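PDB 3G2M: Pcza361.24 from Amycolatopsis orientalis, which probably transfers a methyl group from S-adenosyl-L-methionine to a nitrogen of a glycopeptide during antibiotic biosynthesis. Local coordinates for residues A[140-145]-A[162-167]; A[167-172]-A[258-263]. One frame throughout, in Å; residues are numbered along the deposited sequence.

Contact 1 (A[140-145]-A[162-167]); sequences GDMSAF and NELDEA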
ATOM      1  N   GLY A 140     -18.800 -14.909   5.944  1.00 34.52           N
ATOM      2  CA  GLY A 140     -18.883 -13.524   5.510  1.00 33.71           C
ATOM      3  C   GLY A 140     -17.543 -12.908   5.186  1.00 33.48           C
ATOM      4  O   GLY A 140     -16.499 -13.456   5.527  1.00 33.04           O
ATOM      5  N   ASP A 141     -17.603 -11.751   4.540  1.00 33.37           N
ATOM      6  CA  ASP A 141     -16.432 -11.005   4.096  1.00 33.65           C
ATOM      7  C   ASP A 141     -16.190  -9.792   5.002  1.00 33.95           C
ATOM      8  O   ASP A 141     -17.012  -8.877   5.045  1.00 33.34           O
ATOM      9  CB  ASP A 141     -16.685 -10.534   2.661  1.00 33.70           C
ATOM     10  CG  ASP A 141     -15.458  -9.973   1.993  1.00 33.93           C
ATOM     11  OD1 ASP A 141     -14.560  -9.426   2.679  1.00 34.23           O
ATOM     12  OD2 ASP A 141     -15.407 -10.065   0.757  1.00 32.39           O
HETATM   13  N   MSE A 142     -15.050  -9.781   5.698  1.00 34.26           N
HETATM   14  CA  MSE A 142     -14.669  -8.672   6.583  1.00 35.63           C
HETATM   15  C   MSE A 142     -14.711  -7.281   5.919  1.00 33.88           C
HETATM   16  O   MSE A 142     -14.885  -6.284   6.607  1.00 33.47           O
HETATM   17  CB  MSE A 142     -13.282  -8.916   7.212  1.00 35.28           C
HETATM   18  CG  MSE A 142     -12.168  -9.142   6.196  1.00 36.41           C
HETATM   19 SE   MSE A 142     -10.361  -9.005   6.938  1.00 42.82          SE
HETATM   20  CE  MSE A 142      -9.548 -10.275   5.670  1.00 37.30           C
ATOM     21  N   SER A 143     -14.549  -7.213   4.596  1.00 32.92           N
ATOM     22  CA  SER A 143     -14.568  -5.923   3.890  1.00 32.13           C
ATOM     23  C   SER A 143     -15.986  -5.458   3.513  1.00 31.78           C
ATOM     24  O   SER A 143     -16.194  -4.305   3.128  1.00 31.26           O
ATOM     25  CB  SER A 143     -13.670  -5.966   2.649  1.00 32.20           C
ATOM     26  OG  SER A 143     -14.259  -6.724   1.606  1.00 33.05           O
ATOM     27  N   ALA A 144     -16.957  -6.360   3.625  1.00 31.15           N
ATOM     28  CA  ALA A 144     -18.348  -6.037   3.302  1.00 31.06           C
ATOM     29  C   ALA A 144     -19.242  -7.109   3.906  1.00 31.21           C
ATOM     30  O   ALA A 144     -19.570  -8.092   3.249  1.00 31.52           O
ATOM     31  CB  ALA A 144     -18.545  -5.962   1.794  1.00 31.22           C
ATOM     32  N   PHE A 145     -19.584  -6.944   5.175  1.00 31.09           N
ATOM     33  CA  PHE A 145     -20.463  -7.896   5.863  1.00 31.02           C
ATOM     34  C   PHE A 145     -21.670  -7.184   6.457  1.00 30.98           C
ATOM     35  O   PHE A 145     -21.656  -5.967   6.660  1.00 30.25           O
ATOM     36  CB  PHE A 145     -19.699  -8.683   6.946  1.00 31.07           C
ATOM     37  CG  PHE A 145     -19.135  -7.821   8.049  1.00 31.65           C
ATOM     38  CD1 PHE A 145     -19.839  -7.641   9.239  1.00 32.03           C
ATOM     39  CD2 PHE A 145     -17.904  -7.185   7.900  1.00 32.19           C
ATOM     40  CE1 PHE A 145     -19.333  -6.846  10.252  1.00 31.39           C
ATOM     41  CE2 PHE A 145     -17.388  -6.391   8.915  1.00 31.06           C
ATOM     42  CZ  PHE A 145     -18.108  -6.210  10.088  1.00 32.08           C
ATOM     43  N   ASN A 162      -4.355  -6.555   7.081  1.00 28.86           N
ATOM     44  CA  ASN A 162      -3.286  -6.379   6.093  1.00 29.14           C
ATOM     45  C   ASN A 162      -3.527  -7.112   4.768  1.00 29.56           C
ATOM     46  O   ASN A 162      -2.860  -6.834   3.777  1.00 29.52           O
ATOM     47  CB  ASN A 162      -1.914  -6.747   6.687  1.00 28.65           C
ATOM     48  CG  ASN A 162      -1.275  -5.585   7.445  1.00 29.50           C
ATOM     49  OD1 ASN A 162      -0.829  -4.608   6.840  1.00 28.37           O
ATOM     50  ND2 ASN A 162      -1.211  -5.696   8.771  1.00 27.95           N
ATOM     51  N   GLU A 163      -4.488  -8.031   4.744  1.00 30.19           N
ATOM     52  CA  GLU A 163      -4.867  -8.707   3.494  1.00 31.78           C
ATOM     53  C   GLU A 163      -5.749  -7.822   2.597  1.00 30.94           C
ATOM     54  O   GLU A 163      -5.979  -8.141   1.429  1.00 31.34           O
ATOM     55  CB  GLU A 163      -5.548 -10.055   3.799  1.00 31.83           C
ATOM     56  CG  GLU A 163      -4.530 -11.131   4.210  1.00 34.58           C
ATOM     57  CD  GLU A 163      -5.124 -12.497   4.519  1.00 35.50           C
ATOM     58  OE1 GLU A 163      -6.371 -12.681   4.499  1.00 39.97           O
ATOM     59  OE2 GLU A 163      -4.312 -13.412   4.785  1.00 41.10           O
ATOM     60  N   LEU A 164      -6.220  -6.700   3.142  1.00 30.01           N
ATOM     61  CA  LEU A 164      -7.159  -5.819   2.435  1.00 29.33           C
ATOM     62  C   LEU A 164      -6.466  -4.600   1.826  1.00 29.01           C
ATOM     63  O   LEU A 164      -5.651  -3.947   2.488  1.00 28.52           O
ATOM     64  CB  LEU A 164      -8.259  -5.348   3.398  1.00 29.15           C
ATOM     65  CG  LEU A 164      -9.160  -6.379   4.093  1.00 29.57           C
ATOM     66  CD1 LEU A 164     -10.202  -5.665   4.968  1.00 30.09           C
ATOM     67  CD2 LEU A 164      -9.843  -7.302   3.065  1.00 28.65           C
ATOM     68  N   ASP A 165      -6.805  -4.287   0.577  1.00 28.32           N
ATOM     69  CA  ASP A 165      -6.316  -3.072  -0.068  1.00 27.90           C
ATOM     70  C   ASP A 165      -7.031  -1.834   0.496  1.00 28.18           C
ATOM     71  O   ASP A 165      -7.889  -1.954   1.376  1.00 26.89           O
ATOM     72  CB  ASP A 165      -6.404  -3.160  -1.612  1.00 27.86           C
ATOM     73  CG  ASP A 165      -7.832  -3.202  -2.142  1.00 28.43           C
ATOM     74  OD1 ASP A 165      -8.791  -2.865  -1.414  1.00 26.01           O
ATOM     75  OD2 ASP A 165      -7.992  -3.585  -3.321  1.00 27.77           O
ATOM     76  N   GLU A 166      -6.675  -0.655  -0.002  1.00 28.11           N
ATOM     77  CA  GLU A 166      -7.189   0.579   0.573  1.00 29.84           C
ATOM     78  C   GLU A 166      -8.716   0.649   0.532  1.00 28.87           C
ATOM     79  O   GLU A 166      -9.331   0.987   1.536  1.00 28.13           O
ATOM     80  CB  GLU A 166      -6.573   1.825  -0.081  1.00 29.76           C
ATOM     81  CG  GLU A 166      -6.807   3.111   0.749  1.00 32.64           C
ATOM     82  CD  GLU A 166      -6.456   4.386  -0.006  1.00 33.86           C
ATOM     83  OE1 GLU A 166      -6.150   4.291  -1.215  1.00 38.88           O
ATOM     84  OE2 GLU A 166      -6.497   5.483   0.606  1.00 38.23           O
ATOM     85  N   ALA A 167      -9.303   0.322  -0.622  1.00 28.34           N
ATOM     86  CA  ALA A 167     -10.756   0.401  -0.827  1.00 28.74           C
ATOM     87  C   ALA A 167     -11.507  -0.600   0.054  1.00 28.78           C
ATOM     88  O   ALA A 167     -12.557  -0.280   0.629  1.00 28.93           O
ATOM     89  CB  ALA A 167     -11.102   0.190  -2.315  1.00 29.06           C
TER

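Contact 2 (A[167-172]-A[258-263]); sequences ADRRGL and VRELVR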
ATOM      1  N   ALA A 167      -9.303   0.322  -0.622  1.00 28.34           N
ATOM      2  CA  ALA A 167     -10.756   0.401  -0.827  1.00 28.74           C
ATOM      3  C   ALA A 167     -11.507  -0.600   0.054  1.00 28.78           C
ATOM      4  O   ALA A 167     -12.557  -0.280   0.629  1.00 28.93           O
ATOM      5  CB  ALA A 167     -11.102   0.190  -2.315  1.00 29.06           C
ATOM      6  N   ASP A 168     -10.951  -1.802   0.185  1.00 28.61           N
ATOM      7  CA  ASP A 168     -11.553  -2.835   1.028  1.00 29.19           C
ATOM      8  C   ASP A 168     -11.449  -2.527   2.527  1.00 28.64           C
ATOM      9  O   ASP A 168     -12.350  -2.868   3.303  1.00 28.67           O
ATOM     10  CB  ASP A 168     -10.968  -4.211   0.702  1.00 29.51           C
ATOM     11  CG  ASP A 168     -11.528  -4.790  -0.599  1.00 31.76           C
ATOM     12  OD1 ASP A 168     -12.567  -4.297  -1.097  1.00 35.00           O
ATOM     13  OD2 ASP A 168     -10.936  -5.756  -1.118  1.00 34.98           O
ATOM     14  N   ARG A 169     -10.350  -1.896   2.939  1.00 27.95           N
ATOM     15  CA  ARG A 169     -10.252  -1.397   4.318  1.00 27.67           C
ATOM     16  C   ARG A 169     -11.352  -0.362   4.609  1.00 28.10           C
ATOM     17  O   ARG A 169     -11.924  -0.359   5.697  1.00 28.19           O
ATOM     18  CB  ARG A 169      -8.857  -0.829   4.611  1.00 27.74           C
ATOM     19  CG  ARG A 169      -7.759  -1.912   4.553  1.00 26.92           C
ATOM     20  CD  ARG A 169      -6.421  -1.472   5.178  1.00 27.06           C
ATOM     21  NE  ARG A 169      -5.836  -0.272   4.566  1.00 26.01           N
ATOM     22  CZ  ARG A 169      -5.049  -0.267   3.491  1.00 27.78           C
ATOM     23  NH1 ARG A 169      -4.774  -1.401   2.844  1.00 29.00           N
ATOM     24  NH2 ARG A 169      -4.558   0.884   3.038  1.00 24.44           N
ATOM     25  N   ARG A 170     -11.624   0.515   3.646  1.00 28.07           N
ATOM     26  CA  ARG A 170     -12.753   1.453   3.751  1.00 29.40           C
ATOM     27  C   ARG A 170     -14.078   0.717   4.003  1.00 28.74           C
ATOM     28  O   ARG A 170     -14.873   1.133   4.835  1.00 28.89           O
ATOM     29  CB  ARG A 170     -12.873   2.315   2.487  1.00 29.31           C
ATOM     30  CG  ARG A 170     -11.963   3.542   2.458  1.00 31.41           C
ATOM     31  CD  ARG A 170     -12.295   4.467   1.277  1.00 31.83           C
ATOM     32  NE  ARG A 170     -11.194   4.571   0.320  1.00 38.88           N
ATOM     33  CZ  ARG A 170     -11.251   4.228  -0.964  1.00 41.12           C
ATOM     34  NH1 ARG A 170     -12.373   3.760  -1.508  1.00 42.98           N
ATOM     35  NH2 ARG A 170     -10.171   4.373  -1.718  1.00 42.92           N
ATOM     36  N   GLY A 171     -14.309  -0.368   3.268  1.00 28.43           N
ATOM     37  CA  GLY A 171     -15.498  -1.209   3.464  1.00 28.21           C
ATOM     38  C   GLY A 171     -15.525  -1.857   4.835  1.00 27.94           C
ATOM     39  O   GLY A 171     -16.586  -1.960   5.454  1.00 27.87           O
ATOM     40  N   LEU A 172     -14.361  -2.305   5.308  1.00 27.53           N
ATOM     41  CA  LEU A 172     -14.214  -2.817   6.673  1.00 27.63           C
ATOM     42  C   LEU A 172     -14.631  -1.781   7.718  1.00 27.90           C
ATOM     43  O   LEU A 172     -15.450  -2.077   8.596  1.00 27.58           O
ATOM     44  CB  LEU A 172     -12.760  -3.264   6.935  1.00 28.11           C
ATOM     45  CG  LEU A 172     -12.293  -3.494   8.384  1.00 28.57           C
ATOM     46  CD1 LEU A 172     -12.991  -4.706   9.010  1.00 27.18           C
ATOM     47  CD2 LEU A 172     -10.774  -3.675   8.424  1.00 27.49           C
ATOM     48  N   VAL A 258      -4.333   3.955  11.744  1.00 28.94           N
ATOM     49  CA  VAL A 258      -4.918   4.986  12.615  1.00 28.62           C
ATOM     50  C   VAL A 258      -5.453   6.182  11.798  1.00 28.73           C
ATOM     51  O   VAL A 258      -6.601   6.592  11.993  1.00 28.42           O
ATOM     52  CB  VAL A 258      -3.939   5.453  13.729  1.00 28.96           C
ATOM     53  CG1 VAL A 258      -4.440   6.727  14.398  1.00 29.16           C
ATOM     54  CG2 VAL A 258      -3.754   4.351  14.773  1.00 28.02           C
ATOM     55  N   ARG A 259      -4.639   6.717  10.882  1.00 28.74           N
ATOM     56  CA  ARG A 259      -5.071   7.838  10.014  1.00 28.95           C
ATOM     57  C   ARG A 259      -6.331   7.483   9.212  1.00 28.66           C
ATOM     58  O   ARG A 259      -7.241   8.308   9.057  1.00 27.49           O
ATOM     59  CB  ARG A 259      -3.946   8.291   9.069  1.00 28.87           C
ATOM     60  CG  ARG A 259      -2.748   8.941   9.778  1.00 29.28           C
ATOM     61  CD  ARG A 259      -1.732   9.537   8.797  1.00 30.44           C
ATOM     62  NE  ARG A 259      -0.952   8.535   8.064  1.00 32.64           N
ATOM     63  CZ  ARG A 259       0.218   8.033   8.469  1.00 33.09           C
ATOM     64  NH1 ARG A 259       0.768   8.423   9.616  1.00 32.94           N
ATOM     65  NH2 ARG A 259       0.845   7.138   7.715  1.00 33.40           N
ATOM     66  N   GLU A 260      -6.378   6.247   8.713  1.00 28.35           N
ATOM     67  CA  GLU A 260      -7.527   5.763   7.953  1.00 28.43           C
ATOM     68  C   GLU A 260      -8.780   5.621   8.820  1.00 28.44           C
ATOM     69  O   GLU A 260      -9.884   5.972   8.389  1.00 28.62           O
ATOM     70  CB  GLU A 260      -7.197   4.424   7.279  1.00 28.20           C
ATOM     71  CG  GLU A 260      -6.165   4.518   6.160  1.00 28.75           C
ATOM     72  CD  GLU A 260      -5.837   3.166   5.544  1.00 28.82           C
ATOM     73  OE1 GLU A 260      -6.609   2.206   5.761  1.00 28.37           O
ATOM     74  OE2 GLU A 260      -4.808   3.070   4.840  1.00 29.72           O
ATOM     75  N   LEU A 261      -8.607   5.092  10.031  1.00 28.53           N
ATOM     76  CA  LEU A 261      -9.710   4.979  10.982  1.00 28.91           C
ATOM     77  C   LEU A 261     -10.336   6.346  11.274  1.00 29.40           C
ATOM     78  O   LEU A 261     -11.559   6.495  11.234  1.00 29.47           O
ATOM     79  CB  LEU A 261      -9.242   4.306  12.273  1.00 28.73           C
ATOM     80  CG  LEU A 261      -9.022   2.794  12.180  1.00 29.13           C
ATOM     81  CD1 LEU A 261      -8.189   2.318  13.365  1.00 27.63           C
ATOM     82  CD2 LEU A 261     -10.366   2.071  12.125  1.00 28.93           C
ATOM     83  N   VAL A 262      -9.493   7.336  11.554  1.00 29.83           N
ATOM     84  CA  VAL A 262      -9.957   8.711  11.775  1.00 30.92           C
ATOM     85  C   VAL A 262     -10.709   9.247  10.550  1.00 31.62           C
ATOM     86  O   VAL A 262     -11.833   9.749  10.672  1.00 31.56           O
ATOM     87  CB  VAL A 262      -8.795   9.657  12.193  1.00 30.59           C
ATOM     88  CG1 VAL A 262      -9.282  11.100  12.331  1.00 31.21           C
ATOM     89  CG2 VAL A 262      -8.176   9.190  13.508  1.00 30.81           C
ATOM     90  N   ARG A 263     -10.104   9.113   9.374  1.00 32.04           N
ATOM     91  CA  ARG A 263     -10.752   9.537   8.135  1.00 33.53           C
ATOM     92  C   ARG A 263     -12.146   8.912   7.964  1.00 33.49           C
ATOM     93  O   ARG A 263     -13.057   9.566   7.465  1.00 33.40           O
ATOM     94  CB  ARG A 263      -9.863   9.211   6.937  1.00 33.94           C
ATOM     95  CG  ARG A 263     -10.366   9.728   5.601  1.00 37.27           C
ATOM     96  CD  ARG A 263      -9.274   9.640   4.530  1.00 43.27           C
ATOM     97  NE  ARG A 263      -8.004  10.191   5.009  1.00 47.26           N
ATOM     98  CZ  ARG A 263      -6.898   9.480   5.220  1.00 49.74           C
ATOM     99  NH1 ARG A 263      -6.876   8.175   4.968  1.00 50.97           N
ATOM    100  NH2 ARG A 263      -5.801  10.081   5.674  1.00 49.95           N
TER

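Contact 1 (A[140-145]-A[162-167])
Met-142, built here as selenomethionine, lays its side chain obliquely across the branched end of Leu-164, and following it outward shows how a long unbranched side chain is fitted against a branched one. From a CB directed at segment 162-167, CG lies between the backbone N and the carbonyl carbon (chi1 56°), and the extended remainder then runs over the leucine. CG makes the first, loose approach to CD1 of Leu-164. SE comes next, 3.9 Å from Leu-164 CD1 and 4.1 Å from its CG. At the tip, CE lies 4.0 Å from Leu-164 CD2 and only grazes OE1 of Glu-163, whose chain crosses at about a right angle. The segment 140-145 follows strand 135-139 of a class I methyltransferase fold, and both Asp-141 and Met-142 belong to the site observed to bind S-adenosyl-L-methionine, although no cofactor is bound to this chain. The same loop makes a type I turn from Asp-141 to Ala-144, with an Asx turn inside it: Asp-141 OD1 accepts from Ser-143 N at 2.9 Å and from Ser-143 OG at 2.9 Å, both arriving over one face of the carboxylate. Thus held, Ser-143 presents CB to Leu-164 CD2, at 4.1 Å.

Contact 2 (A[167-172]-A[258-263])
Two helical turns face each other with the CA atoms of Arg-169 and Glu-260 8.5 Å apart, a gap bridged by one buried ion pair. It illustrates the side-on, bidentate salt bridge, in which arginine offers NE and one terminal nitrogen to the two oxygens of a carboxylate. Arg-169 NE donates to Glu-260 OE1 over 2.9 Å, almost straight at 174° and into the syn lone pair. Arg-169 NH2 donates to Glu-260 OE2 over 2.8 Å, also on the syn side. The guanidinium and carboxylate planes are only 22° apart, so the bonds are made edge to edge. A bend at chi3 (-58°) turns the arginine head, whereas the glutamate reaches across extended beyond CG. The helices concerned, 166-179 and 254-263, are of a Rossmann-like methyltransferase fold; the former lies in the crossover between parallel strands 151-156 and 184-191, the latter leads into the edge strand 267-274, which pairs with the reversed strand 284-290. Further bonds fix both groups: NH1 of Arg-169 donates to the carbonyl of Leu-164, while OE1 and OE2 of Glu-260 are hydrogen-bonded to Tyr-173 OH and Gln-256 NE2 respectively. Such a network would be expected to keep the pair charged.

In the fold
Read from the N terminus, the chain leaves strand 135-139, enters the loop 140-145, passes through strand 151-156 and helix 158-161, and returns at 162-167, where contact 1 closes a short loop. Contact 2 opens at once on helix 166-179, so the two are in series, neither nested nor crossed, and share Ala-167. Its loop is far longer, taking in strand 184-191 and the strands 219-234 and 244-252 of the smaller sheet before helix 254-263. Contact 1 thus joins the cofactor loop to the turn that leads into helix 166-179, and contact 2 joins the first turns of that helix to helix 254-263. Leu-164 CD1 packs 4.0 Å from Leu-172 CB, bringing the two contacts together directly.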